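Local coordinates for protein extracellular endo-alpha-(1->5)-L-arabinanase 1 (PDB 1UV4) that cleaves internal alpha-1,5 linkages between L-arabinofuranosyl units of linear and sugar beet arabinan during plant cell-wall degradation, using a calcium-binding five-bladed propeller, at residues Gln71-Pro76 and Leu87-Ser92; Ser99-Ala104 and Gly118-Ser123; Tyr129-Pro134 and Leu146-Phe151; Tyr197-Phe202 and Tyr213-Gly218. All coordinates share one frame; numbering follows the deposited sequence.

Contact 1: Gln71-Pro76 and Leu87-Ser92; sequences QNQWAP and LYYSVS
Trp74 O takes two bonds from Ser90. Ser90 N donates at 2.9 Å to Trp74 O, lying in the carbonyl plane. The hydroxyl Ser90 OG donates to the same Trp74 O, also at 2.9 Å, but from well above that plane. OG can bend back because it sits beside its own backbone N and anti to the carbonyl carbon (chi1 -40°). Ser90 OG also accepts from Asp133 N, in the loop leading into the next blade. Trp74 N closes the antiparallel hydrogen-bonded pair by donating to Ser90 O at 2.9 Å.

Farther out, Ser92 CB lies over one face of the Trp74 indole, 3.8 Å from the centroid of its six-membered ring. This is a CH-pi contact. Ser92 OG touches the same ring at CZ3 and CH2, and its polar partner is Ser99 OG. One water bridges the strand ends: it accepts from Gln73 NE2 and Ser92 N and can donate to Asn72 O. At the other end Pro76 CB packs on Leu87 CD1 at 3.9 Å, and Pro76 CA makes a bent CA-H...O contact with Tyr88 O. The two strands form the inner hairpin of a propeller blade, and the Ala75 side chain lies near Asp133 and the calcium of the central site.

Contact 2: Ser99-Ala104 and Gly118-Ser123; sequences SAIGLA and GLVIRS
Val120 reaches across to Ile101 and Leu103 and can be followed outward atom by atom. Its CB lies 3.3 Å from Ile101 O and 3.8 Å from Ile101 CG2. From there CG2 turns back beside the backbone N of Val120, anti to its carbonyl carbon (chi1 178°, measured to CG1). That turn brings Val120 CG2 to 3.5 Å from Leu103 CB, a close apolar contact.

Val120 and Ile121 both face Ile101, which makes a classic beta bulge. Val120 N donates to Ile101 O at 2.8 Å, and Ile101 N donates to Ile121 O at 2.8 Å. The second bond is almost straight, 179° at the hydrogen. Beyond the bulge the pairing shifts by one residue, and Gly102 pairs with Leu119.

Ile101 and Ile121 run side by side on one face of the sheet, with Ile101 CD1 against Ile121 CG2. On the other face Ala100 CB touches both Arg122 CB and Leu119 CD1, at 3.9 Å each. At the far end Ser123 N donates to Ser99 O at 2.9 Å. The two serine side chains share the face of Ile101. Ser99 OG bonds to Asn130 OD1 and Ser92 OG, while Ser123 OG bonds to Asn97 O and Ala131 N.

The outer hairpin of this blade is therefore joined mostly through its backbone and through branched apolar side chains. The two serine hydroxyls link this end of the hairpin to the loop at Asn130 and Ala131, which by similarity binds substrate.

Contact 3: Tyr129-Pro134 and Leu146-Phe151; sequences YNAIDP and LAFGSF
Ile132 presses its tip on Ser150, and here the packing is tight. Ile132 CD1 lies 3.5 Å from Ser150 CB, closer than usual van der Waals contact. Ile132 CG1 reaches there from between its own backbone N and carbonyl carbon (chi1 72°). Beside this, Gly149 N donates at 2.9 Å to Ile132 O, nearly in line with the carbonyl. The Phe148 ring packs next to it. Ile132 O and Asn130 O both lie at its edge, and Asn130 O is 3.6 Å from Phe148 CD2. The same Asn130 O meets Gly149 CA in a straight CA-H...O contact of 3.4 Å.

The other side is looser. The edge of Phe148 points toward the face of Tyr129 in an offset edge-to-face pair, with centroids 5.9 Å apart and planes at 68°. Asn130 CB still touches Ser150 O at 3.2 Å, but a water links Asn130 N and Ser150 N. It accepts from both and can donate to Phe151 O.

By similarity, residues 130-133, Ser150 and Phe151 bind substrate, and Asp133 probably orients Glu185, the inferred proton donor. Pro134 CB packs on Leu146 CD1 at 4.0 Å. Strand 84-91 lies against Ile132, Pro134 and Leu146. Strand 115-123 flanks Tyr129, Asn130 and Phe148, strand 155-160 continues the sheet beside Leu146 and Phe148, and strand 184-192 brings Glu185 up to Asp133 and Ser150.

Contact 4: Tyr197-Phe202 and Tyr213-Gly218; sequences YLMVSF and YKIAYG
Strands 195-203 and 212-220 form an antiparallel hairpin of a propeller blade, and Phe202 and Ala216 meet on one of its faces. The methyl Ala216 CB sits over the centre of the Phe202 ring, 3.8 Å from the centroid and 12° off the normal, a CH-pi contact. The ring is brought there with CG anti to its own carbonyl carbon (chi1 -81°). Arg177 makes a cation-pi contact with the same ring. Val200 is on this face too, its CG2 at 4.3 Å from Ala216 CB.

The backbone ladder is complete along the hairpin. Val200 N donates to Ala216 O at 2.9 Å, and Ala216 N returns a bond to Val200 O. Leu198 and Gly218 pair in the same way.

These are the two middle strands of a four-stranded blade. Strand 184-192, which carries Glu185, the inferred proton donor, runs along one side, and strand 241-244 along the other. A classic beta bulge marks one end of the ladder: Tyr213 and Lys214 both face Phe202. Phe202 O is gripped twice there, by Tyr213 N at 2.9 Å and Lys214 N at 3.1 Å.

On the opposite face Met199 CG rests on Tyr217 CB at 4.0 Å, and the two side chains cross at a slant. Beyond CG the methionine chain is extended, and its SD comes to 4.4 Å from Ile215 CG2. Ser201 also lies on this face, near Glu185. Its OG is bonded to Gln256 OE1 and Gly255 N of strand 250-259, in the adjoining blade.

Overall arrangement
Contacts 1 and 2 belong to one four-stranded blade, and strand 84-91 of contact 1 lies next to strand 99-106 of contact 2. Their centres are 9 Å apart, and Val91 N meets Ala100 O at 2.8 Å. Contact 3, at the entry to the next blade, touches both. Ala75 CB is 3.2 Å from Asp133 OD1, and Ile101 CG1 is 3.4 Å from Ala131 O. Contact 4 belongs to a further blade. Its nearest atoms are about 5 Å from contact 3, and its centre is about 20 Å from that of contact 1, across the chain's centre. Contacts 1, 3 and 4 border the active centre: the side chains of Ala75 and Asp133 are each about 5 Å from the bound calcium, and that of Ser201 about 8 Å.

Contact 1: Gln71-Pro76 and Leu87-Ser92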
loop_
_atom_site.group_PDB
_atom_site.type_symbol
_atom_site.label_atom_id
_atom_site.label_comp_id
_atom_site.label_asym_id
_atom_site.label_seq_id
_atom_site.Cartn_x
_atom_site.Cartn_y
_atom_site.Cartn_z
ATOM N N GLN A 71 12.864 6.281 -12.159
ATOM C CA GLN A 71 14.028 5.908 -11.336
ATOM C C GLN A 71 13.604 5.591 -9.905
ATOM O O GLN A 71 14.249 4.785 -9.264
ATOM C CB GLN A 71 15.092 6.949 -11.349
ATOM C CG GLN A 71 14.709 8.273 -10.754
ATOM C CD GLN A 71 15.846 9.275 -10.825
ATOM O OE1 GLN A 71 17.006 8.895 -11.070
ATOM N NE2 GLN A 71 15.523 10.540 -10.689
ATOM N N ASN A 72 12.516 6.194 -9.416
ATOM C CA ASN A 72 12.043 5.923 -8.074
ATOM C C ASN A 72 11.106 4.739 -8.109
ATOM O O ASN A 72 10.270 4.580 -9.016
ATOM C CB ASN A 72 11.366 7.167 -7.428
ATOM C CG ASN A 72 10.027 7.603 -8.085
ATOM O OD1 ASN A 72 9.119 8.092 -7.380
ATOM N ND2 ASN A 72 9.946 7.528 -9.413
ATOM N N GLN A 73 11.222 3.861 -7.113
ATOM C CA GLN A 73 10.254 2.764 -6.976
ATOM C C GLN A 73 9.129 3.177 -6.005
ATOM O O GLN A 73 9.263 4.139 -5.269
ATOM C CB GLN A 73 10.893 1.450 -6.532
ATOM C CG GLN A 73 11.643 0.757 -7.704
ATOM C CD GLN A 73 12.802 1.569 -8.208
ATOM O OE1 GLN A 73 13.779 1.846 -7.508
ATOM N NE2 GLN A 73 12.713 1.989 -9.459
ATOM N N TRP A 74 7.982 2.499 -6.096
ATOM C CA TRP A 74 6.768 3.026 -5.471
ATOM C C TRP A 74 6.104 2.077 -4.492
ATOM O O TRP A 74 6.099 0.860 -4.661
ATOM C CB TRP A 74 5.650 3.384 -6.493
ATOM C CG TRP A 74 6.017 4.181 -7.690
ATOM C CD1 TRP A 74 7.184 4.853 -7.948
ATOM C CD2 TRP A 74 5.218 4.325 -8.845
ATOM N NE1 TRP A 74 7.137 5.435 -9.197
ATOM C CE2 TRP A 74 5.941 5.116 -9.767
ATOM C CE3 TRP A 74 3.947 3.868 -9.207
ATOM C CZ2 TRP A 74 5.426 5.471 -11.010
ATOM C CZ3 TRP A 74 3.453 4.250 -10.466
ATOM C CH2 TRP A 74 4.189 5.018 -11.322
ATOM N N ALA A 75 5.497 2.663 -3.475
ATOM C CA ALA A 75 4.474 1.994 -2.674
ATOM C C ALA A 75 4.933 0.668 -2.066
ATOM O O ALA A 75 4.395 -0.385 -2.309
ATOM C CB ALA A 75 3.199 1.863 -3.494
ATOM N N PRO A 76 5.989 0.760 -1.259
ATOM C CA PRO A 76 6.509 -0.426 -0.579
ATOM C C PRO A 76 5.516 -0.984 0.426
ATOM O O PRO A 76 4.657 -0.290 0.956
ATOM C CB PRO A 76 7.773 0.099 0.062
ATOM C CG PRO A 76 7.451 1.457 0.378
ATOM C CD PRO A 76 6.685 1.990 -0.855
ATOM N N LEU A 87 9.605 -7.474 1.570
ATOM C CA LEU A 87 9.427 -6.149 1.057
ATOM C C LEU A 87 8.915 -6.239 -0.379
ATOM O O LEU A 87 9.683 -6.638 -1.264
ATOM C CB LEU A 87 10.784 -5.372 1.098
ATOM C CG LEU A 87 10.791 -3.961 0.493
ATOM C CD1 LEU A 87 9.789 -3.076 1.211
ATOM C CD2 LEU A 87 12.170 -3.321 0.543
ATOM N N TYR A 88 7.618 -5.986 -0.580
ATOM C CA TYR A 88 7.045 -5.917 -1.921
ATOM C C TYR A 88 7.136 -4.440 -2.350
ATOM O O TYR A 88 6.995 -3.526 -1.525
ATOM C CB TYR A 88 5.603 -6.407 -1.953
ATOM C CG TYR A 88 5.472 -7.897 -1.703
ATOM C CD1 TYR A 88 5.407 -8.411 -0.422
ATOM C CD2 TYR A 88 5.417 -8.797 -2.741
ATOM C CE1 TYR A 88 5.305 -9.766 -0.186
ATOM C CE2 TYR A 88 5.284 -10.154 -2.502
ATOM C CZ TYR A 88 5.271 -10.642 -1.234
ATOM O OH TYR A 88 5.153 -11.968 -1.023
ATOM N N TYR A 89 7.318 -4.166 -3.629
ATOM C CA TYR A 89 7.458 -2.782 -4.094
ATOM C C TYR A 89 7.053 -2.735 -5.573
ATOM O O TYR A 89 6.975 -3.770 -6.230
ATOM C CB TYR A 89 8.894 -2.277 -3.861
ATOM C CG TYR A 89 9.874 -3.092 -4.635
ATOM C CD1 TYR A 89 10.405 -4.263 -4.113
ATOM C CD2 TYR A 89 10.217 -2.752 -5.930
ATOM C CE1 TYR A 89 11.247 -5.049 -4.851
ATOM C CE2 TYR A 89 11.032 -3.500 -6.660
ATOM C CZ TYR A 89 11.570 -4.674 -6.140
ATOM O OH TYR A 89 12.432 -5.456 -6.905
ATOM N N SER A 90 6.920 -1.523 -6.111
ATOM C CA SER A 90 6.400 -1.327 -7.463
ATOM C C SER A 90 7.461 -0.686 -8.352
ATOM O O SER A 90 8.160 0.259 -7.942
ATOM C CB SER A 90 5.170 -0.388 -7.492
ATOM O OG SER A 90 4.306 -0.628 -6.415
ATOM N N VAL A 91 7.593 -1.204 -9.581
ATOM C CA VAL A 91 8.434 -0.622 -10.604
ATOM C C VAL A 91 7.500 -0.159 -11.736
ATOM O O VAL A 91 6.777 -0.964 -12.264
ATOM C CB VAL A 91 9.390 -1.707 -11.162
ATOM C CG1 VAL A 91 10.233 -1.144 -12.265
ATOM C CG2 VAL A 91 10.215 -2.323 -10.049
ATOM N N SER A 92 7.509 1.117 -12.082
ATOM C CA SER A 92 6.529 1.590 -13.063
ATOM C C SER A 92 6.968 2.923 -13.606
ATOM O O SER A 92 8.088 3.378 -13.378
ATOM C CB SER A 92 5.180 1.675 -12.333
ATOM O OG SER A 92 4.112 1.993 -13.204
HETATM O O HOH W 1 10.018 2.471 -10.876
#

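Contact 2: Ser99-Ala104 and Gly118-Ser123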
loop_
_atom_site.group_PDB
_atom_site.type_symbol
_atom_site.label_atom_id
_atom_site.label_comp_id
_atom_site.label_asym_id
_atom_site.label_seq_id
_atom_site.Cartn_x
_atom_site.Cartn_y
_atom_site.Cartn_z
ATOM N N SER A 99 3.951 -2.252 -15.706
ATOM C CA SER A 99 4.446 -2.186 -14.339
ATOM C C SER A 99 4.786 -3.554 -13.803
ATOM O O SER A 99 4.384 -4.565 -14.345
ATOM C CB SER A 99 3.393 -1.565 -13.407
ATOM O OG SER A 99 2.906 -0.329 -13.852
ATOM N N ALA A 100 5.555 -3.590 -12.715
ATOM C CA ALA A 100 5.848 -4.869 -12.070
ATOM C C ALA A 100 5.951 -4.693 -10.582
ATOM O O ALA A 100 6.355 -3.647 -10.094
ATOM C CB ALA A 100 7.141 -5.456 -12.583
ATOM N N ILE A 101 5.567 -5.729 -9.863
ATOM C CA ILE A 101 5.810 -5.796 -8.425
ATOM C C ILE A 101 6.959 -6.757 -8.224
ATOM O O ILE A 101 6.949 -7.872 -8.741
ATOM C CB ILE A 101 4.531 -6.253 -7.623
ATOM C CG1 ILE A 101 3.466 -5.175 -7.663
ATOM C CG2 ILE A 101 4.870 -6.659 -6.186
ATOM C CD1 ILE A 101 2.067 -5.660 -7.381
ATOM N N GLY A 102 7.961 -6.291 -7.468
ATOM C CA GLY A 102 9.107 -7.106 -7.093
ATOM C C GLY A 102 9.068 -7.410 -5.600
ATOM O O GLY A 102 8.255 -6.872 -4.841
ATOM N N LEU A 103 9.935 -8.301 -5.206
ATOM C CA LEU A 103 10.051 -8.755 -3.802
ATOM C C LEU A 103 11.505 -8.804 -3.408
ATOM O O LEU A 103 12.349 -9.350 -4.153
ATOM C CB LEU A 103 9.466 -10.172 -3.630
ATOM C CG LEU A 103 9.555 -10.813 -2.246
ATOM C CD1 LEU A 103 8.775 -10.045 -1.252
ATOM C CD2 LEU A 103 9.061 -12.305 -2.325
ATOM N N ALA A 104 11.795 -8.295 -2.219
ATOM C CA ALA A 104 13.099 -8.479 -1.619
ATOM C C ALA A 104 12.940 -8.968 -0.201
ATOM O O ALA A 104 11.917 -8.764 0.407
ATOM C CB ALA A 104 13.863 -7.174 -1.613
ATOM N N GLY A 118 13.170 -11.316 -6.937
ATOM C CA GLY A 118 12.659 -11.265 -8.291
ATOM C C GLY A 118 11.206 -10.874 -8.429
ATOM O O GLY A 118 10.551 -10.275 -7.566
ATOM N N LEU A 119 10.684 -11.174 -9.599
ATOM C CA LEU A 119 9.364 -10.758 -10.011
ATOM C C LEU A 119 8.264 -11.452 -9.237
ATOM O O LEU A 119 8.341 -12.660 -9.059
ATOM C CB LEU A 119 9.181 -11.036 -11.506
ATOM C CG LEU A 119 7.773 -10.787 -12.110
ATOM C CD1 LEU A 119 7.515 -9.351 -12.181
ATOM C CD2 LEU A 119 7.621 -11.441 -13.478
ATOM N N VAL A 120 7.264 -10.670 -8.810
ATOM C CA VAL A 120 6.049 -11.197 -8.165
ATOM C C VAL A 120 4.916 -11.333 -9.211
ATOM O O VAL A 120 4.435 -12.441 -9.485
ATOM C CB VAL A 120 5.675 -10.315 -6.994
ATOM C CG1 VAL A 120 4.399 -10.830 -6.356
ATOM C CG2 VAL A 120 6.811 -10.299 -5.979
ATOM N N ILE A 121 4.571 -10.210 -9.836
ATOM C CA ILE A 121 3.561 -10.169 -10.891
ATOM C C ILE A 121 3.785 -8.899 -11.669
ATOM O O ILE A 121 4.224 -7.870 -11.109
ATOM C CB ILE A 121 2.140 -10.251 -10.264
ATOM C CG1 ILE A 121 1.052 -10.478 -11.324
ATOM C CG2 ILE A 121 1.868 -9.043 -9.379
ATOM C CD1 ILE A 121 -0.235 -10.903 -10.770
ATOM N N ARG A 122 3.457 -8.930 -12.950
ATOM C CA ARG A 122 3.571 -7.738 -13.789
ATOM C C ARG A 122 2.240 -7.487 -14.545
ATOM O O ARG A 122 1.310 -8.336 -14.571
ATOM C CB ARG A 122 4.809 -7.795 -14.683
ATOM C CG ARG A 122 4.920 -8.997 -15.569
ATOM C CD ARG A 122 3.953 -9.070 -16.669
ATOM N NE ARG A 122 4.435 -10.091 -17.618
ATOM C CZ ARG A 122 5.229 -9.877 -18.658
ATOM N NH1 ARG A 122 5.625 -8.656 -18.992
ATOM N NH2 ARG A 122 5.589 -10.916 -19.400
ATOM N N SER A 123 2.183 -6.311 -15.151
ATOM C CA SER A 123 1.094 -5.932 -16.021
ATOM C C SER A 123 1.633 -5.259 -17.303
ATOM O O SER A 123 2.734 -4.704 -17.292
ATOM C CB SER A 123 0.129 -4.956 -15.324
ATOM O OG SER A 123 0.807 -3.801 -14.846
#

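Contact 3: Tyr129-Pro134 and Leu146-Phe151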
loop_
_atom_site.group_PDB
_atom_site.type_symbol
_atom_site.label_atom_id
_atom_site.label_comp_id
_atom_site.label_asym_id
_atom_site.label_seq_id
_atom_site.Cartn_x
_atom_site.Cartn_y
_atom_site.Cartn_z
ATOM N N TYR A 129 -5.558 -4.111 -15.609
ATOM C CA TYR A 129 -5.134 -3.746 -14.235
ATOM C C TYR A 129 -3.688 -3.266 -14.281
ATOM O O TYR A 129 -3.016 -3.385 -15.293
ATOM C CB TYR A 129 -5.249 -4.931 -13.270
ATOM C CG TYR A 129 -4.505 -6.183 -13.671
ATOM C CD1 TYR A 129 -3.137 -6.354 -13.444
ATOM C CD2 TYR A 129 -5.200 -7.215 -14.284
ATOM C CE1 TYR A 129 -2.494 -7.563 -13.808
ATOM C CE2 TYR A 129 -4.608 -8.354 -14.655
ATOM C CZ TYR A 129 -3.259 -8.537 -14.441
ATOM O OH TYR A 129 -2.707 -9.762 -14.792
ATOM N N ASN A 130 -3.251 -2.723 -13.165
ATOM C CA ASN A 130 -1.902 -2.165 -13.019
ATOM C C ASN A 130 -1.235 -2.833 -11.827
ATOM O O ASN A 130 -1.725 -2.770 -10.699
ATOM C CB ASN A 130 -1.975 -0.656 -12.809
ATOM C CG ASN A 130 -0.624 0.014 -12.873
ATOM O OD1 ASN A 130 0.364 -0.570 -13.311
ATOM N ND2 ASN A 130 -0.594 1.327 -12.544
ATOM N N ALA A 131 -0.099 -3.471 -12.087
ATOM C CA ALA A 131 0.653 -4.183 -11.048
ATOM C C ALA A 131 1.553 -3.249 -10.246
ATOM O O ALA A 131 2.780 -3.263 -10.363
ATOM C CB ALA A 131 1.514 -5.313 -11.655
ATOM N N ILE A 132 0.876 -2.450 -9.430
ATOM C CA ILE A 132 1.497 -1.615 -8.431
ATOM C C ILE A 132 0.717 -1.682 -7.118
ATOM O O ILE A 132 -0.375 -2.230 -7.019
ATOM C CB ILE A 132 1.650 -0.143 -8.918
ATOM C CG1 ILE A 132 0.317 0.583 -8.961
ATOM C CG2 ILE A 132 2.349 -0.078 -10.263
ATOM C CD1 ILE A 132 0.408 2.049 -9.200
ATOM N N ASP A 133 1.305 -1.081 -6.103
ATOM C CA ASP A 133 0.680 -0.903 -4.799
ATOM C C ASP A 133 0.414 -2.222 -4.058
ATOM O O ASP A 133 -0.712 -2.501 -3.632
ATOM C CB ASP A 133 -0.603 -0.080 -4.827
ATOM C CG ASP A 133 -0.407 1.307 -5.330
ATOM O OD1 ASP A 133 0.729 1.814 -5.538
ATOM O OD2 ASP A 133 -1.433 2.004 -5.562
ATOM N N PRO A 134 1.460 -3.053 -3.891
ATOM C CA PRO A 134 1.270 -4.355 -3.217
ATOM C C PRO A 134 0.908 -4.277 -1.763
ATOM O O PRO A 134 1.319 -3.357 -1.067
ATOM C CB PRO A 134 2.645 -5.003 -3.334
ATOM C CG PRO A 134 3.620 -3.832 -3.492
ATOM C CD PRO A 134 2.872 -2.822 -4.259
ATOM N N LEU A 146 -1.665 -11.757 -1.542
ATOM C CA LEU A 146 -1.213 -10.422 -2.020
ATOM C C LEU A 146 -2.356 -9.687 -2.713
ATOM O O LEU A 146 -2.962 -10.220 -3.644
ATOM C CB LEU A 146 -0.058 -10.563 -3.016
ATOM C CG LEU A 146 0.615 -9.238 -3.468
ATOM C CD1 LEU A 146 1.524 -8.715 -2.405
ATOM C CD2 LEU A 146 1.341 -9.477 -4.837
ATOM N N ALA A 147 -2.643 -8.478 -2.240
ATOM C CA ALA A 147 -3.558 -7.571 -2.961
ATOM C C ALA A 147 -2.727 -6.490 -3.648
ATOM O O ALA A 147 -1.609 -6.169 -3.257
ATOM C CB ALA A 147 -4.543 -6.981 -2.031
ATOM N N PHE A 148 -3.263 -5.959 -4.732
ATOM C CA PHE A 148 -2.606 -4.871 -5.450
ATOM C C PHE A 148 -3.579 -4.202 -6.392
ATOM O O PHE A 148 -4.681 -4.624 -6.597
ATOM C CB PHE A 148 -1.365 -5.363 -6.212
ATOM C CG PHE A 148 -1.682 -6.278 -7.375
ATOM C CD1 PHE A 148 -1.764 -7.645 -7.179
ATOM C CD2 PHE A 148 -1.950 -5.768 -8.630
ATOM C CE1 PHE A 148 -2.056 -8.468 -8.208
ATOM C CE2 PHE A 148 -2.261 -6.611 -9.687
ATOM C CZ PHE A 148 -2.307 -7.969 -9.469
ATOM N N GLY A 149 -3.144 -3.090 -6.938
ATOM C CA GLY A 149 -3.835 -2.407 -8.029
ATOM C C GLY A 149 -3.930 -0.902 -7.921
ATOM O O GLY A 149 -3.777 -0.299 -6.869
ATOM N N SER A 150 -4.245 -0.298 -9.061
ATOM C CA SER A 150 -4.423 1.128 -9.241
ATOM C C SER A 150 -5.036 1.366 -10.607
ATOM O O SER A 150 -4.426 1.031 -11.631
ATOM C CB SER A 150 -3.083 1.820 -9.175
ATOM O OG SER A 150 -3.207 3.221 -9.359
ATOM N N PHE A 151 -6.216 1.956 -10.620
ATOM C CA PHE A 151 -6.912 2.353 -11.856
ATOM C C PHE A 151 -7.248 1.142 -12.718
ATOM O O PHE A 151 -7.202 -0.002 -12.245
ATOM C CB PHE A 151 -6.159 3.493 -12.591
ATOM C CG PHE A 151 -6.443 4.844 -12.031
ATOM C CD1 PHE A 151 -5.807 5.294 -10.892
ATOM C CD2 PHE A 151 -7.443 5.635 -12.584
ATOM C CE1 PHE A 151 -6.091 6.554 -10.386
ATOM C CE2 PHE A 151 -7.728 6.912 -12.073
ATOM C CZ PHE A 151 -7.055 7.356 -10.970
HETATM O O HOH W 2 -5.396 -2.006 -11.316
#

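Contact 4: Tyr197-Phe202 and Tyr213-Gly218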
loop_
_atom_site.group_PDB
_atom_site.type_symbol
_atom_site.label_atom_id
_atom_site.label_comp_id
_atom_site.label_asym_id
_atom_site.label_seq_id
_atom_site.Cartn_x
_atom_site.Cartn_y
_atom_site.Cartn_z
ATOM N N TYR A 197 -11.301 -7.250 6.153
ATOM C CA TYR A 197 -11.506 -5.833 5.881
ATOM C C TYR A 197 -10.573 -5.350 4.810
ATOM O O TYR A 197 -9.364 -5.605 4.895
ATOM C CB TYR A 197 -11.299 -4.971 7.135
ATOM C CG TYR A 197 -12.322 -5.239 8.212
ATOM C CD1 TYR A 197 -13.547 -4.551 8.255
ATOM C CD2 TYR A 197 -12.089 -6.219 9.180
ATOM C CE1 TYR A 197 -14.494 -4.832 9.228
ATOM C CE2 TYR A 197 -13.064 -6.520 10.171
ATOM C CZ TYR A 197 -14.250 -5.817 10.199
ATOM O OH TYR A 197 -15.199 -6.084 11.165
ATOM N N LEU A 198 -11.122 -4.671 3.820
ATOM C CA LEU A 198 -10.360 -4.044 2.738
ATOM C C LEU A 198 -10.517 -2.527 2.838
ATOM O O LEU A 198 -11.632 -2.023 2.878
ATOM C CB LEU A 198 -10.862 -4.496 1.402
ATOM C CG LEU A 198 -10.205 -3.841 0.189
ATOM C CD1 LEU A 198 -8.727 -4.175 0.057
ATOM C CD2 LEU A 198 -10.942 -4.284 -1.077
ATOM N N MET A 199 -9.420 -1.799 2.926
ATOM C CA MET A 199 -9.412 -0.367 2.734
ATOM C C MET A 199 -8.714 -0.046 1.417
ATOM O O MET A 199 -7.753 -0.705 1.049
ATOM C CB MET A 199 -8.660 0.346 3.840
ATOM C CG MET A 199 -9.152 0.093 5.181
ATOM S SD MET A 199 -8.264 1.170 6.384
ATOM C CE MET A 199 -9.073 0.754 7.886
ATOM N N VAL A 200 -9.234 0.941 0.694
ATOM C CA VAL A 200 -8.609 1.423 -0.522
ATOM C C VAL A 200 -8.557 2.954 -0.459
ATOM O O VAL A 200 -9.252 3.585 0.329
ATOM C CB VAL A 200 -9.360 0.972 -1.795
ATOM C CG1 VAL A 200 -9.446 -0.503 -1.854
ATOM C CG2 VAL A 200 -10.750 1.577 -1.857
ATOM N N SER A 201 -7.647 3.545 -1.223
ATOM C CA SER A 201 -7.684 4.972 -1.493
ATOM C C SER A 201 -8.554 5.229 -2.726
ATOM O O SER A 201 -8.322 4.622 -3.760
ATOM C CB SER A 201 -6.263 5.474 -1.726
ATOM O OG SER A 201 -5.479 5.301 -0.566
ATOM N N PHE A 202 -9.571 6.069 -2.603
ATOM C CA PHE A 202 -10.287 6.611 -3.751
ATOM C C PHE A 202 -9.462 7.819 -4.197
ATOM O O PHE A 202 -9.061 8.627 -3.357
ATOM C CB PHE A 202 -11.704 7.084 -3.361
ATOM C CG PHE A 202 -12.749 6.001 -3.269
ATOM C CD1 PHE A 202 -12.454 4.662 -3.485
ATOM C CD2 PHE A 202 -14.039 6.353 -2.927
ATOM C CE1 PHE A 202 -13.424 3.672 -3.348
ATOM C CE2 PHE A 202 -15.031 5.388 -2.842
ATOM C CZ PHE A 202 -14.722 4.043 -3.068
ATOM N N TYR A 213 -7.596 10.994 -2.448
ATOM C CA TYR A 213 -8.670 11.902 -2.069
ATOM C C TYR A 213 -9.400 11.438 -0.795
ATOM O O TYR A 213 -9.674 12.255 0.075
ATOM C CB TYR A 213 -9.686 11.976 -3.232
ATOM C CG TYR A 213 -10.736 13.030 -3.148
ATOM C CD1 TYR A 213 -10.403 14.362 -2.851
ATOM C CD2 TYR A 213 -12.054 12.748 -3.492
ATOM C CE1 TYR A 213 -11.371 15.347 -2.812
ATOM C CE2 TYR A 213 -13.024 13.732 -3.475
ATOM C CZ TYR A 213 -12.678 15.029 -3.139
ATOM O OH TYR A 213 -13.624 16.043 -3.106
ATOM N N LYS A 214 -9.763 10.160 -0.703
ATOM C CA LYS A 214 -10.434 9.642 0.482
ATOM C C LYS A 214 -10.000 8.209 0.750
ATOM O O LYS A 214 -9.506 7.537 -0.132
ATOM C CB LYS A 214 -11.946 9.613 0.280
ATOM C CG LYS A 214 -12.588 10.877 -0.121
ATOM C CD LYS A 214 -14.101 10.649 -0.246
ATOM C CE LYS A 214 -14.699 11.687 -1.165
ATOM N NZ LYS A 214 -16.188 11.801 -1.092
ATOM N N ILE A 215 -10.143 7.757 1.995
ATOM C CA ILE A 215 -9.929 6.374 2.402
ATOM C C ILE A 215 -11.293 5.724 2.586
ATOM O O ILE A 215 -12.089 6.250 3.329
ATOM C CB ILE A 215 -9.117 6.278 3.680
ATOM C CG1 ILE A 215 -7.730 6.857 3.460
ATOM C CG2 ILE A 215 -9.015 4.881 4.189
ATOM C CD1 ILE A 215 -6.939 7.057 4.684
ATOM N N ALA A 216 -11.524 4.590 1.927
ATOM C CA ALA A 216 -12.825 3.892 1.895
ATOM C C ALA A 216 -12.659 2.437 2.323
ATOM O O ALA A 216 -11.636 1.869 2.047
ATOM C CB ALA A 216 -13.440 3.963 0.522
ATOM N N TYR A 217 -13.706 1.850 2.930
ATOM C CA TYR A 217 -13.593 0.472 3.432
ATOM C C TYR A 217 -14.827 -0.386 3.265
ATOM O O TYR A 217 -15.945 0.093 3.065
ATOM C CB TYR A 217 -13.118 0.461 4.877
ATOM C CG TYR A 217 -14.055 1.101 5.849
ATOM C CD1 TYR A 217 -15.164 0.422 6.353
ATOM C CD2 TYR A 217 -13.852 2.413 6.285
ATOM C CE1 TYR A 217 -16.022 1.012 7.258
ATOM C CE2 TYR A 217 -14.694 3.008 7.155
ATOM C CZ TYR A 217 -15.777 2.330 7.676
ATOM O OH TYR A 217 -16.622 2.948 8.578
ATOM N N GLY A 218 -14.605 -1.690 3.337
ATOM C CA GLY A 218 -15.690 -2.660 3.299
ATOM C C GLY A 218 -15.224 -3.935 3.978
ATOM O O GLY A 218 -14.042 -4.077 4.341
#